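Long-range contact in putative polyketide synthase (Brevibacillus brevis, PDB 5HU7), which probably dehydrates beta-hydroxyacyl intermediates on the acyl carrier protein, as the dehydratase domain of a trans-AT polyketide synthase: residues L216-A227 with K257-D265. Sequence-based numbering, arbitrary orientation.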
# COMPACT_ATOMS: atom_id res chain seq x y z
N LEU A 216 -12.93 24.21 -18.29
CA LEU A 216 -11.82 24.71 -19.07
C LEU A 216 -11.96 24.43 -20.54
O LEU A 216 -11.72 25.31 -21.35
CB LEU A 216 -10.51 24.10 -18.55
CG LEU A 216 -10.02 24.61 -17.18
CD1 LEU A 216 -8.74 23.90 -16.76
CD2 LEU A 216 -9.79 26.08 -17.19
N LEU A 217 -12.35 23.22 -20.90
CA LEU A 217 -12.52 22.84 -22.31
C LEU A 217 -13.41 23.83 -23.11
O LEU A 217 -12.89 24.41 -24.06
CB LEU A 217 -13.02 21.39 -22.41
CG LEU A 217 -13.29 20.85 -23.83
CD1 LEU A 217 -12.07 21.08 -24.77
CD2 LEU A 217 -13.65 19.38 -23.76
N PRO A 218 -14.66 24.15 -22.72
CA PRO A 218 -15.42 25.17 -23.48
C PRO A 218 -14.72 26.54 -23.54
O PRO A 218 -14.83 27.26 -24.53
CB PRO A 218 -16.77 25.26 -22.75
CG PRO A 218 -16.60 24.56 -21.46
CD PRO A 218 -15.47 23.58 -21.63
N SER A 219 -13.95 26.86 -22.48
CA SER A 219 -13.18 28.10 -22.36
C SER A 219 -11.99 28.12 -23.32
O SER A 219 -11.66 29.19 -23.84
CB SER A 219 -12.70 28.30 -20.92
OG SER A 219 -13.75 28.17 -19.97
N THR A 220 -11.30 26.97 -23.51
CA THR A 220 -10.17 26.90 -24.45
C THR A 220 -10.71 26.99 -25.87
O THR A 220 -10.12 27.69 -26.70
CB THR A 220 -9.26 25.67 -24.25
OG1 THR A 220 -9.94 24.45 -24.58
CG2 THR A 220 -8.64 25.60 -22.87
N ARG A 221 -11.85 26.34 -26.13
CA ARG A 221 -12.51 26.39 -27.44
C ARG A 221 -12.93 27.82 -27.79
O ARG A 221 -12.84 28.22 -28.95
CB ARG A 221 -13.73 25.47 -27.48
CG ARG A 221 -13.37 24.01 -27.49
CD ARG A 221 -14.59 23.17 -27.21
NE ARG A 221 -14.34 21.74 -27.35
CZ ARG A 221 -15.22 20.79 -27.06
NH1 ARG A 221 -16.44 21.11 -26.62
NH2 ARG A 221 -14.91 19.51 -27.22
N TYR A 222 -13.36 28.60 -26.78
CA TYR A 222 -13.72 30.00 -26.95
C TYR A 222 -12.49 30.84 -27.33
O TYR A 222 -12.59 31.75 -28.15
CB TYR A 222 -14.43 30.55 -25.69
CG TYR A 222 -14.73 32.03 -25.76
CD1 TYR A 222 -15.34 32.58 -26.89
CD2 TYR A 222 -14.39 32.88 -24.72
CE1 TYR A 222 -15.55 33.95 -26.99
CE2 TYR A 222 -14.60 34.25 -24.81
CZ TYR A 222 -15.20 34.78 -25.94
OH TYR A 222 -15.46 36.13 -26.08
N LEU A 223 -11.32 30.53 -26.74
CA LEU A 223 -10.08 31.23 -27.09
C LEU A 223 -9.67 30.87 -28.53
O LEU A 223 -9.41 31.76 -29.35
CB LEU A 223 -8.95 30.85 -26.10
CG LEU A 223 -7.57 31.48 -26.34
CD1 LEU A 223 -7.63 33.01 -26.39
CD2 LEU A 223 -6.57 31.01 -25.30
N ILE A 224 -9.64 29.55 -28.83
CA ILE A 224 -9.27 28.98 -30.13
C ILE A 224 -10.14 29.52 -31.28
O ILE A 224 -9.58 29.95 -32.29
CB ILE A 224 -9.24 27.42 -30.08
CG1 ILE A 224 -8.05 26.94 -29.20
CG2 ILE A 224 -9.16 26.81 -31.49
CD1 ILE A 224 -8.17 25.52 -28.67
N THR A 225 -11.50 29.53 -31.13
CA THR A 225 -12.41 30.03 -32.19
C THR A 225 -12.32 31.55 -32.47
O THR A 225 -12.57 31.96 -33.60
CB THR A 225 -13.88 29.63 -31.91
OG1 THR A 225 -14.27 30.12 -30.62
CG2 THR A 225 -14.11 28.12 -32.04
N GLU A 226 -12.00 32.37 -31.45
CA GLU A 226 -11.91 33.83 -31.64
C GLU A 226 -10.61 34.20 -32.39
O GLU A 226 -10.61 35.15 -33.18
CB GLU A 226 -12.04 34.57 -30.30
CG GLU A 226 -12.77 35.91 -30.40
CD GLU A 226 -12.03 37.03 -31.13
OE1 GLU A 226 -10.80 37.15 -30.95
OE2 GLU A 226 -12.70 37.79 -31.86
N ALA A 227 -9.51 33.44 -32.17
CA ALA A 227 -8.23 33.67 -32.85
C ALA A 227 -8.35 33.36 -34.35
O ALA A 227 -8.09 34.23 -35.18
CB ALA A 227 -7.14 32.80 -32.23
N LYS A 257 -10.40 29.77 -8.01
CA LYS A 257 -11.53 30.63 -8.32
C LYS A 257 -11.47 31.17 -9.74
O LYS A 257 -12.50 31.51 -10.29
CB LYS A 257 -11.60 31.76 -7.30
CG LYS A 257 -11.68 31.27 -5.85
CD LYS A 257 -12.74 30.19 -5.60
CE LYS A 257 -13.30 30.20 -4.19
NZ LYS A 257 -12.26 29.94 -3.15
N TYR A 258 -10.28 31.17 -10.37
CA TYR A 258 -10.09 31.66 -11.73
C TYR A 258 -9.10 30.84 -12.47
O TYR A 258 -8.14 30.34 -11.88
CB TYR A 258 -9.51 33.09 -11.74
CG TYR A 258 -10.43 34.16 -11.20
CD1 TYR A 258 -10.49 34.44 -9.84
CD2 TYR A 258 -11.21 34.93 -12.05
CE1 TYR A 258 -11.34 35.41 -9.34
CE2 TYR A 258 -12.06 35.91 -11.56
CZ TYR A 258 -12.11 36.16 -10.20
OH TYR A 258 -12.96 37.11 -9.68
N ALA A 259 -9.26 30.84 -13.80
CA ALA A 259 -8.31 30.23 -14.72
C ALA A 259 -7.99 31.26 -15.80
O ALA A 259 -8.90 31.79 -16.43
CB ALA A 259 -8.91 28.98 -15.36
N LEU A 260 -6.72 31.61 -15.95
CA LEU A 260 -6.26 32.51 -17.00
C LEU A 260 -5.71 31.60 -18.09
O LEU A 260 -4.85 30.80 -17.79
CB LEU A 260 -5.17 33.45 -16.50
CG LEU A 260 -4.58 34.42 -17.55
CD1 LEU A 260 -5.59 35.41 -18.02
CD2 LEU A 260 -3.41 35.14 -16.99
N ILE A 261 -6.26 31.67 -19.31
CA ILE A 261 -5.84 30.80 -20.40
C ILE A 261 -5.29 31.68 -21.50
O ILE A 261 -5.91 32.67 -21.88
CB ILE A 261 -7.02 29.93 -20.93
CG1 ILE A 261 -7.68 29.09 -19.82
CG2 ILE A 261 -6.54 29.02 -22.07
CD1 ILE A 261 -9.13 28.83 -20.07
N ARG A 262 -4.14 31.28 -22.05
CA ARG A 262 -3.43 31.97 -23.12
C ARG A 262 -2.87 30.93 -24.08
O ARG A 262 -2.77 29.74 -23.73
CB ARG A 262 -2.20 32.72 -22.54
CG ARG A 262 -2.46 33.86 -21.57
CD ARG A 262 -1.12 34.46 -21.16
NE ARG A 262 -1.18 35.47 -20.09
CZ ARG A 262 -1.48 36.76 -20.24
NH1 ARG A 262 -1.81 37.24 -21.43
NH2 ARG A 262 -1.47 37.58 -19.18
N PHE A 263 -2.39 31.38 -25.22
CA PHE A 263 -1.65 30.53 -26.15
C PHE A 263 -0.21 30.57 -25.68
O PHE A 263 0.26 31.64 -25.30
CB PHE A 263 -1.68 31.07 -27.58
CG PHE A 263 -3.02 30.91 -28.23
CD1 PHE A 263 -3.45 29.65 -28.66
CD2 PHE A 263 -3.86 32.00 -28.39
CE1 PHE A 263 -4.71 29.50 -29.23
CE2 PHE A 263 -5.09 31.86 -29.00
CZ PHE A 263 -5.51 30.60 -29.42
N SER A 264 0.48 29.41 -25.72
CA SER A 264 1.89 29.32 -25.32
C SER A 264 2.75 29.98 -26.40
O SER A 264 2.42 29.87 -27.58
CB SER A 264 2.28 27.86 -25.06
OG SER A 264 2.50 27.16 -26.27
N ASP A 265 3.80 30.72 -25.98
CA ASP A 265 4.70 31.45 -26.90
C ASP A 265 5.87 30.55 -27.33
O ASP A 265 5.73 29.74 -28.24
CB ASP A 265 5.24 32.72 -26.22
CG ASP A 265 5.99 33.69 -27.13
OD1 ASP A 265 5.40 34.15 -28.13
OD2 ASP A 265 7.15 34.04 -26.80
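I261 sits opposite the middle of helix 212-227, and its side chain, traced outward from CB, meets four residues of that helix. CB points at the helix and divides there. With chi1 at -56°, CG1 stands anti to the carbonyl carbon and CG2 anti to the backbone N, which sends the two branches to different helix residues. The short branch, CG2, meets L223 CD2 at 3.8 Å, the leucine descending beside the isoleucine as the latter rises from the strand, and lies 4.1 Å from T220 CG2. The longer branch runs through CG1 and ends in CD1, 3.7 Å from S219 CB and 4.0 Å from L216 CD2. This is the hotdog arrangement, a long helix wrapped by an antiparallel sheet, here in the second half of the double hotdog usual for polyketide synthase dehydratases; helix and strand axes pass 9.1 Å apart at -36°, and no hydrogen bond joins them. Strands 188-193 and 276-281 flank the strand, and the side chains of S219 and T220 also touch V191 and L276 of these strands. Toward the N-terminal end of the strand, L216 CD2 also presses on A259 CB at 3.5 Å. At the other end F263 offers one ring face to L223 CD2, a CH-pi contact 4.2 Å from the centroid, while the backbone CA of I224 approaches the ring edge and A227 CB comes in obliquely, 3.9 Å from F263 CZ.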